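Local structure of peptidoglycan glycosyltransferase (Eggerthella lenta, 4MNR) at residues A[183-188]-A[238-243]; A[380-385]-A[395-400]; A[387-392]-A[439-444]; A[423-428]-A[445-450]. The protein belongs to the penicillin-binding proteins, a family built on the beta-lactamase-like fold, here with a dimerisation domain as well. One frame throughout, in Å; residues are numbered along the deposited sequence. Where two conformers were deposited one is given.

Contact 1 (A[183-188]-A[238-243]); sequences PGSTFK and ELSSNT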
# COMPACT_ATOMS: atom_id res chain seq x y z
N PRO A 183 6.51 -7.07 -3.39
CA PRO A 183 6.85 -5.66 -3.16
C PRO A 183 8.20 -5.28 -3.76
O PRO A 183 8.51 -4.09 -3.86
CB PRO A 183 6.92 -5.56 -1.63
CG PRO A 183 7.34 -6.94 -1.19
CD PRO A 183 6.65 -7.89 -2.17
N GLY A 184 9.00 -6.28 -4.12
CA GLY A 184 10.34 -6.00 -4.60
C GLY A 184 11.11 -5.15 -3.60
O GLY A 184 10.92 -5.24 -2.38
N SER A 185 11.97 -4.30 -4.13
CA SER A 185 12.92 -3.59 -3.29
C SER A 185 12.30 -2.59 -2.29
O SER A 185 12.99 -2.09 -1.41
CB SER A 185 14.01 -2.94 -4.16
OG SER A 185 13.43 -2.37 -5.33
N THR A 186 10.99 -2.34 -2.39
CA THR A 186 10.30 -1.55 -1.38
C THR A 186 10.35 -2.23 0.00
O THR A 186 10.40 -1.58 1.05
CB THR A 186 8.83 -1.31 -1.76
OG1 THR A 186 8.54 -2.01 -2.97
CG2 THR A 186 8.63 0.15 -2.03
N PHE A 187 10.37 -3.55 -0.01
CA PHE A 187 10.43 -4.34 1.21
C PHE A 187 11.76 -4.17 1.95
O PHE A 187 11.89 -4.54 3.12
CB PHE A 187 10.22 -5.83 0.86
CG PHE A 187 10.17 -6.75 2.03
CD1 PHE A 187 9.00 -6.91 2.79
CD2 PHE A 187 11.26 -7.53 2.35
CE1 PHE A 187 8.96 -7.78 3.86
CE2 PHE A 187 11.23 -8.41 3.44
CZ PHE A 187 10.07 -8.53 4.19
N LYS A 188 12.77 -3.63 1.27
CA LYS A 188 14.05 -3.39 1.93
C LYS A 188 13.88 -2.45 3.14
O LYS A 188 14.71 -2.46 4.04
CB LYS A 188 15.09 -2.85 0.94
CG LYS A 188 15.53 -3.90 -0.07
CD LYS A 188 16.45 -3.32 -1.14
CE LYS A 188 16.78 -4.42 -2.18
NZ LYS A 188 17.41 -3.83 -3.37
N GLU A 238 20.32 3.29 -0.80
CA GLU A 238 20.19 4.35 -1.82
C GLU A 238 20.19 3.81 -3.24
O GLU A 238 19.40 4.25 -4.07
CB GLU A 238 21.26 5.42 -1.66
CG GLU A 238 21.20 6.16 -0.33
CD GLU A 238 22.33 7.17 -0.16
OE1 GLU A 238 23.22 7.23 -1.03
OE2 GLU A 238 22.31 7.91 0.85
N LEU A 239 21.08 2.85 -3.52
CA LEU A 239 21.24 2.29 -4.85
C LEU A 239 20.32 1.09 -5.07
O LEU A 239 20.23 0.56 -6.18
CB LEU A 239 22.69 1.87 -5.09
CG LEU A 239 23.70 3.02 -5.17
CD1 LEU A 239 25.13 2.48 -5.27
CD2 LEU A 239 23.37 3.91 -6.36
N SER A 240 19.67 0.66 -4.00
CA SER A 240 18.83 -0.54 -4.00
C SER A 240 19.55 -1.81 -4.46
O SER A 240 19.11 -2.50 -5.38
CB SER A 240 17.57 -0.32 -4.84
OG SER A 240 16.54 -1.17 -4.37
N SER A 241 20.66 -2.15 -3.80
CA SER A 241 21.43 -3.33 -4.19
C SER A 241 20.84 -4.64 -3.66
O SER A 241 20.75 -4.86 -2.44
CB SER A 241 22.88 -3.20 -3.71
OG SER A 241 23.56 -4.44 -3.86
N ASN A 242 20.46 -5.53 -4.57
CA ASN A 242 19.94 -6.83 -4.17
C ASN A 242 21.03 -7.72 -3.58
O ASN A 242 20.78 -8.51 -2.66
CB ASN A 242 19.31 -7.56 -5.37
CG ASN A 242 18.07 -6.86 -5.92
OD1 ASN A 242 17.30 -6.26 -5.17
ND2 ASN A 242 17.86 -6.95 -7.24
N THR A 243 22.24 -7.63 -4.13
CA THR A 243 23.30 -8.51 -3.62
C THR A 243 23.73 -8.14 -2.20
O THR A 243 24.10 -9.02 -1.42
CB THR A 243 24.51 -8.63 -4.56
OG1 THR A 243 25.06 -7.34 -4.81
CG2 THR A 243 24.08 -9.29 -5.89
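Lys188 and Ser240 meet where two signature motifs of the penicillin-binding protein and serine beta-lactamase superfamily face each other: Ser185 to Lys188 has the Ser-x-x-Lys pattern, Ser240 to Asn242 the Ser-x-Asn pattern. Lysine suits this place by reach. Its chain is fully extended beyond CG and carries NZ across to Ser240 OG at 3.0 Å and Asn242 OD1 at 3.0 Å, hydrogen bonding to both. Asn242 is crossed at about a right angle, and NZ stands above the plane of its amide carbonyl, 38° out of it. Ser185 packs its CB 3.1 Å from Ser240 OG, while its own OG, in one of two conformers, bonds Thr403 N. Ser240 follows helix 233-239 as the C-prime residue of the Schellman motif that ends it; its positive phi ends the helix, and OG, anti to the backbone N (chi1 -154°), lies beside Lys188 NZ. A second lysine, Lys400, also hydrogen-bonds Ser240 OG, so two amino groups grip one hydroxyl. Ser241 points away and N-caps helix 242-263, its OG bonding Val244 N and also Ser209 OG. Further out, Asn242 ND2 is tied to Ser221 O, fixing the amide's rotation with OD1 toward Lys188.

Contact 2 (A[380-385]-A[395-400]); sequences GVVQNG and IDVAGK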
# COMPACT_ATOMS: atom_id res chain seq x y z
N GLY A 380 18.07 9.86 2.17
CA GLY A 380 19.19 9.67 1.28
C GLY A 380 18.82 9.06 -0.06
O GLY A 380 19.44 9.36 -1.08
N VAL A 381 17.82 8.17 -0.05
CA VAL A 381 17.36 7.55 -1.28
C VAL A 381 16.88 8.62 -2.24
O VAL A 381 17.19 8.59 -3.44
CB VAL A 381 16.21 6.56 -1.00
CG1 VAL A 381 15.56 6.12 -2.31
CG2 VAL A 381 16.73 5.36 -0.21
N VAL A 382 16.16 9.60 -1.70
CA VAL A 382 15.58 10.64 -2.53
C VAL A 382 16.60 11.73 -2.89
O VAL A 382 16.60 12.27 -4.00
CB VAL A 382 14.33 11.24 -1.85
CG1 VAL A 382 13.81 12.45 -2.63
CG2 VAL A 382 13.26 10.16 -1.75
N GLN A 383 17.51 12.03 -1.96
CA GLN A 383 18.53 13.04 -2.22
C GLN A 383 19.66 12.57 -3.13
O GLN A 383 20.15 13.34 -3.98
CB GLN A 383 19.10 13.57 -0.90
CG GLN A 383 18.09 14.32 -0.06
CD GLN A 383 18.70 14.90 1.20
OE1 GLN A 383 19.69 14.39 1.71
NE2 GLN A 383 18.12 15.99 1.70
N ASN A 384 20.07 11.31 -2.97
CA ASN A 384 21.29 10.83 -3.61
C ASN A 384 21.16 9.50 -4.35
O ASN A 384 22.12 9.04 -4.98
CB ASN A 384 22.40 10.71 -2.57
CG ASN A 384 22.71 12.04 -1.90
OD1 ASN A 384 22.89 13.05 -2.56
ND2 ASN A 384 22.75 12.03 -0.57
N GLY A 385 20.00 8.87 -4.27
CA GLY A 385 19.85 7.53 -4.80
C GLY A 385 18.84 7.39 -5.90
O GLY A 385 18.68 8.27 -6.75
N ILE A 395 10.20 21.05 0.34
CA ILE A 395 9.83 20.08 1.37
C ILE A 395 10.70 18.83 1.24
O ILE A 395 10.82 18.28 0.15
CB ILE A 395 8.35 19.64 1.23
CG1 ILE A 395 7.41 20.84 1.38
CG2 ILE A 395 8.01 18.59 2.27
CD1 ILE A 395 7.31 21.36 2.81
N ASP A 396 11.29 18.38 2.34
CA ASP A 396 12.09 17.15 2.28
C ASP A 396 11.19 15.92 2.16
O ASP A 396 10.25 15.73 2.93
CB ASP A 396 12.98 17.00 3.52
CG ASP A 396 14.21 17.90 3.49
OD1 ASP A 396 14.58 18.40 2.41
OD2 ASP A 396 14.83 18.08 4.57
N VAL A 397 11.52 15.06 1.19
CA VAL A 397 10.78 13.82 0.96
C VAL A 397 11.70 12.63 1.21
O VAL A 397 12.86 12.66 0.80
CB VAL A 397 10.26 13.74 -0.49
CG1 VAL A 397 9.63 12.39 -0.76
CG2 VAL A 397 9.28 14.86 -0.76
N ALA A 398 11.19 11.61 1.90
CA ALA A 398 11.96 10.39 2.12
C ALA A 398 11.17 9.20 1.62
O ALA A 398 9.94 9.15 1.77
CB ALA A 398 12.29 10.20 3.58
N GLY A 399 11.84 8.22 1.04
CA GLY A 399 11.10 7.05 0.59
C GLY A 399 12.00 5.97 0.05
O GLY A 399 13.22 6.11 0.05
N LYS A 400 11.38 4.89 -0.41
CA LYS A 400 12.11 3.78 -1.00
C LYS A 400 11.46 3.43 -2.33
O LYS A 400 10.25 3.24 -2.40
CB LYS A 400 12.08 2.56 -0.07
CG LYS A 400 12.85 1.37 -0.60
CD LYS A 400 14.36 1.65 -0.63
CE LYS A 400 15.14 0.57 -1.38
NZ LYS A 400 14.93 0.60 -2.86
O HOH W 1 15.80 16.90 0.63
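Val382 packs on the flat peptide groups of the strand that starts at Ala398. Its CG2 lies above one face of the unit joining Ala398 to Gly399, displaced to the side of the C-N bond and 3.7 Å from Gly399 N, while the carbonyl of Val397 runs into the fork of the same valine, its O 3.3 Å from Val382 CB. Two residues on along the strand, and one back on the helix, the pattern repeats: Gly399 O sits 3.2 Å from Val381 CB, with both methyls of that valine close by. At the exposed side the flat groups are an amide and a carboxylate, Gln383 NE2 and Asp396 OD1 being 4.3 Å apart. One water bridges them, accepting from Gln383 NE2 at 2.7 Å and donating to Asp396 OD1 at 2.6 Å. Within helix 368-384, residues 380-384 cross residues 398-400 of the edge strand of the beta-lactamase-like fold's antiparallel sheet at 94°, axes 6.7 Å apart. Glycine suits position 399 because its bare, almost fully extended backbone lets valine methyls lie directly on the peptide. Branched valines suit the helix side because each spreads two methyls around a carbonyl. In Val382, CG1 is anti to the backbone N (chi1 173°) and leans to Val397 CB at 4.3 Å, leaving CG2 for the peptide face. The backbones of Ala398 and Lys400 hydrogen-bond with Met417 and Val415 of the neighbouring strand, and Lys400 begins the family's Lys-Thr-Gly motif. Helix and strand segments therefore meet through apolar carbon against carbonyl and peptide, with a water-mediated polar link kept for the exposed side.

Contact 3 (A[387-392]-A[439-444]); sequences GTAAAI and GTAKAQ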
# COMPACT_ATOMS: atom_id res chain seq x y z
N GLY A 387 15.71 7.44 -5.84
CA GLY A 387 14.44 8.12 -5.67
C GLY A 387 14.39 9.61 -5.97
O GLY A 387 13.46 10.28 -5.49
N THR A 388 15.34 10.14 -6.73
CA THR A 388 15.41 11.60 -6.95
C THR A 388 14.16 12.21 -7.60
O THR A 388 13.87 13.39 -7.38
CB THR A 388 16.67 12.02 -7.76
OG1 THR A 388 16.69 11.33 -9.02
CG2 THR A 388 17.94 11.70 -6.96
N ALA A 389 13.43 11.42 -8.38
CA ALA A 389 12.20 11.90 -9.02
C ALA A 389 11.10 12.23 -8.02
O ALA A 389 10.11 12.89 -8.38
CB ALA A 389 11.69 10.89 -10.05
N ALA A 390 11.25 11.78 -6.78
CA ALA A 390 10.24 12.07 -5.75
C ALA A 390 10.46 13.40 -5.05
O ALA A 390 9.63 13.83 -4.24
CB ALA A 390 10.18 10.93 -4.71
N ALA A 391 11.57 14.08 -5.35
CA ALA A 391 11.86 15.33 -4.67
C ALA A 391 10.81 16.40 -4.96
O ALA A 391 10.27 16.46 -6.07
CB ALA A 391 13.24 15.84 -5.03
N ILE A 392 10.52 17.21 -3.95
CA ILE A 392 9.57 18.30 -4.08
C ILE A 392 10.22 19.58 -3.57
O ILE A 392 10.69 19.63 -2.43
CB ILE A 392 8.29 18.02 -3.24
CG1 ILE A 392 7.55 16.80 -3.78
CG2 ILE A 392 7.36 19.22 -3.27
CD1 ILE A 392 6.46 16.27 -2.85
N GLY A 439 6.93 4.61 -10.85
CA GLY A 439 6.22 4.65 -9.59
C GLY A 439 6.64 5.87 -8.78
O GLY A 439 5.81 6.58 -8.22
N THR A 440 7.94 6.12 -8.77
CA THR A 440 8.50 7.24 -8.03
C THR A 440 8.07 8.57 -8.63
O THR A 440 7.72 9.50 -7.91
CB THR A 440 10.02 7.15 -8.04
OG1 THR A 440 10.40 5.88 -7.49
CG2 THR A 440 10.64 8.29 -7.21
N ALA A 441 8.09 8.64 -9.96
CA ALA A 441 7.69 9.85 -10.66
C ALA A 441 6.22 10.18 -10.42
O ALA A 441 5.84 11.34 -10.23
CB ALA A 441 7.97 9.72 -12.15
N LYS A 442 5.37 9.15 -10.44
CA LYS A 442 3.95 9.39 -10.20
C LYS A 442 3.66 9.72 -8.74
O LYS A 442 2.77 10.53 -8.45
CB LYS A 442 3.12 8.19 -10.64
CG LYS A 442 3.14 7.97 -12.15
CD LYS A 442 2.69 9.19 -12.91
CE LYS A 442 2.50 8.87 -14.38
NZ LYS A 442 2.16 10.10 -15.15
N ALA A 443 4.39 9.10 -7.81
CA ALA A 443 4.22 9.38 -6.39
C ALA A 443 4.50 10.85 -6.11
O ALA A 443 3.89 11.42 -5.21
CB ALA A 443 5.15 8.51 -5.57
N GLN A 444 5.42 11.44 -6.86
CA GLN A 444 5.79 12.84 -6.62
C GLN A 444 4.56 13.73 -6.70
O GLN A 444 4.34 14.60 -5.85
CB GLN A 444 6.86 13.31 -7.61
CG GLN A 444 7.59 14.59 -7.19
CD GLN A 444 6.97 15.85 -7.76
OE1 GLN A 444 5.93 15.82 -8.41
NE2 GLN A 444 7.62 16.99 -7.50
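Gln444 folds its side chain against the loop 387-392, with Ile392 on one face of its amide and the carbonyl of Ala391 ahead of it in the amide plane. The chain bends about the CB-CG bond (chi2 -93°), which swings the amide round from the helix toward the loop. NE2 then donates to Ala391 O at 3.1 Å in a nearly straight bond (166° at the hydrogen), the donor being somewhat tilted from the carbonyl plane. Ile392 crosses above, its CG1 3.7 Å from Gln444 NE2. The aliphatic part of the glutamine is used too, with CG 3.3 Å from Ala389 O. A turn earlier on helix 438-453, Thr440 aims its methyl at the 3-10 turn: CG2 is anti to the backbone N and comes 3.6 Å from Ala390 N and 3.7 Å from Ala390 CB. Ala389 CB lies beside the same methyl at 4.0 Å and against the backbone of Ala441. Alanines suit this loop because their small side chains let it approach the helix, the CA atoms of Ala390 and Gln444 being 4.6 Å apart. Phe414 of strand 409-418 packs on both Ala390 and Thr440, so loop, C-terminal helix and sheet of the transpeptidase-type domain converge here. Methyl packing sets how near the loop lies, while the hydrogen bond from the Gln444 amide adds direction, holding the chain at Ala391 where the 3-10 turn gives way to extended backbone.

Contact 4 (A[423-428]-A[445-450]); sequences PRVVVA and NVLKTA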
# COMPACT_ATOMS: atom_id res chain seq x y z
N PRO A 423 6.67 13.42 9.34
CA PRO A 423 5.76 13.33 8.19
C PRO A 423 4.28 13.53 8.50
O PRO A 423 3.81 13.15 9.57
CB PRO A 423 5.99 11.90 7.67
CG PRO A 423 7.40 11.59 8.11
CD PRO A 423 7.55 12.23 9.45
N ARG A 424 3.58 14.15 7.55
CA ARG A 424 2.15 14.39 7.65
C ARG A 424 1.39 13.53 6.65
O ARG A 424 0.15 13.46 6.70
CB ARG A 424 1.84 15.86 7.38
CG ARG A 424 2.44 16.83 8.39
CD ARG A 424 1.77 16.67 9.73
NE ARG A 424 2.36 17.55 10.73
CZ ARG A 424 3.23 17.14 11.66
NH1 ARG A 424 3.59 15.86 11.71
NH2 ARG A 424 3.72 18.01 12.54
N VAL A 425 2.12 12.87 5.75
CA VAL A 425 1.50 12.04 4.73
C VAL A 425 2.45 10.93 4.31
O VAL A 425 3.66 11.13 4.28
CB VAL A 425 1.09 12.88 3.49
CG1 VAL A 425 2.29 13.55 2.85
CG2 VAL A 425 0.39 12.02 2.48
N VAL A 426 1.89 9.75 4.05
CA VAL A 426 2.62 8.62 3.49
C VAL A 426 1.91 8.18 2.21
O VAL A 426 0.68 8.14 2.17
CB VAL A 426 2.69 7.43 4.50
CG1 VAL A 426 3.14 6.12 3.82
CG2 VAL A 426 3.61 7.78 5.65
N VAL A 427 2.66 7.90 1.15
CA VAL A 427 2.06 7.39 -0.09
C VAL A 427 2.72 6.07 -0.52
O VAL A 427 3.94 5.95 -0.49
CB VAL A 427 2.18 8.41 -1.25
CG1 VAL A 427 1.51 7.85 -2.50
CG2 VAL A 427 1.56 9.75 -0.88
N ALA A 428 1.91 5.09 -0.91
CA ALA A 428 2.40 3.84 -1.49
C ALA A 428 1.72 3.70 -2.85
O ALA A 428 0.51 3.88 -2.96
CB ALA A 428 2.05 2.63 -0.61
N ASN A 445 3.76 13.52 -7.75
CA ASN A 445 2.56 14.31 -8.00
C ASN A 445 1.53 14.13 -6.89
O ASN A 445 0.88 15.08 -6.47
CB ASN A 445 1.95 13.91 -9.35
CG ASN A 445 2.96 13.99 -10.50
OD1 ASN A 445 3.98 14.67 -10.41
ND2 ASN A 445 2.66 13.31 -11.60
N VAL A 446 1.38 12.90 -6.41
CA VAL A 446 0.39 12.60 -5.37
C VAL A 446 0.81 13.25 -4.05
O VAL A 446 -0.00 13.89 -3.37
CB VAL A 446 0.22 11.08 -5.20
CG1 VAL A 446 -0.79 10.79 -4.08
CG2 VAL A 446 -0.25 10.44 -6.51
N LEU A 447 2.09 13.10 -3.70
CA LEU A 447 2.62 13.74 -2.50
C LEU A 447 2.49 15.27 -2.56
O LEU A 447 2.11 15.90 -1.57
CB LEU A 447 4.10 13.39 -2.32
CG LEU A 447 4.44 12.05 -1.68
CD1 LEU A 447 5.91 11.76 -1.89
CD2 LEU A 447 4.10 12.07 -0.20
N LYS A 448 2.80 15.86 -3.71
CA LYS A 448 2.71 17.32 -3.87
C LYS A 448 1.27 17.76 -3.65
O LYS A 448 1.02 18.73 -2.95
CB LYS A 448 3.19 17.76 -5.26
CG LYS A 448 3.31 19.26 -5.44
CD LYS A 448 3.77 19.62 -6.85
CE LYS A 448 3.71 21.12 -7.09
NZ LYS A 448 4.69 21.87 -6.26
N THR A 449 0.32 17.03 -4.22
CA THR A 449 -1.08 17.38 -4.05
C THR A 449 -1.50 17.28 -2.59
O THR A 449 -2.16 18.17 -2.07
CB THR A 449 -2.01 16.52 -4.92
OG1 THR A 449 -1.74 16.81 -6.30
CG2 THR A 449 -3.47 16.85 -4.64
N ALA A 450 -1.10 16.19 -1.93
CA ALA A 450 -1.38 16.05 -0.50
C ALA A 450 -0.81 17.22 0.31
O ALA A 450 -1.49 17.76 1.17
CB ALA A 450 -0.87 14.72 0.02
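Val425 and Leu447 touch methyl to methyl, Val425 CG1 lying 3.8 Å from Leu447 CD2. The valine torsion (chi1 60°) places CG1 between its backbone N and carbonyl carbon and sends CG2 the other way, to Ala450 CB at 3.9 Å, so one residue serves two helix positions. Leu447 starts out along the helix surface, yet with CG anti to the carbonyl carbon (chi1 -81°) and the chain continued by chi2, CD2 comes nearer the strand. There CD2 also meets Val427 CG2 at 3.5 Å, the two side chains sliding past each other in opposite directions. Val427 was modelled in two conformers, so that approach and the looser one of its CG1 to Val446 CG1, 4.1 Å, describe one of them. Strand 425-431 is the central strand of the five-stranded antiparallel sheet of the beta-lactamase-like fold, and helix 438-453 packs across one face; residues 425-428 and 445-450 run nearly antiparallel (157°), axes 9.0 Å apart. Alternation puts Val425 and Val427 on this face, while Val426 turns to helix 321-332 on the other. Beta-branched valine suits a strand buried on both sides, and the small Ala450 lets the helix settle close. At the strand's start Arg424 and Val425 form a classic beta bulge opposite Ala418. Thr449, which packs on Ala120 of helix 115-125, bonds Asn445 O through OG1 at 3.1 Å, and its own N reaches that oxygen from the opposite face of the carbonyl plane.

Overall arrangement
From the N terminus, contact 1 comes first and closes a loop of about fifty residues, bringing the start of helix 188-197 to the junction of helices 233-239 and 242-263. It is complete before the others begin. Contact 2 closes a short loop between helix 368-384 and the edge strand 398-406. Contact 3 starts from that same loop and ends on helix 438-453, so contacts 2 and 3 cross; contact 4, joining the central strand 425-431 to that helix, crosses contact 3 and follows contact 2 in series. Contacts 1 and 2 also touch, where Ser185 and Thr186 pack on Lys400, and Ile392 packs on Leu447 between contacts 3 and 4. Together they tie the helical region to the five-stranded sheet and its C-terminal helix.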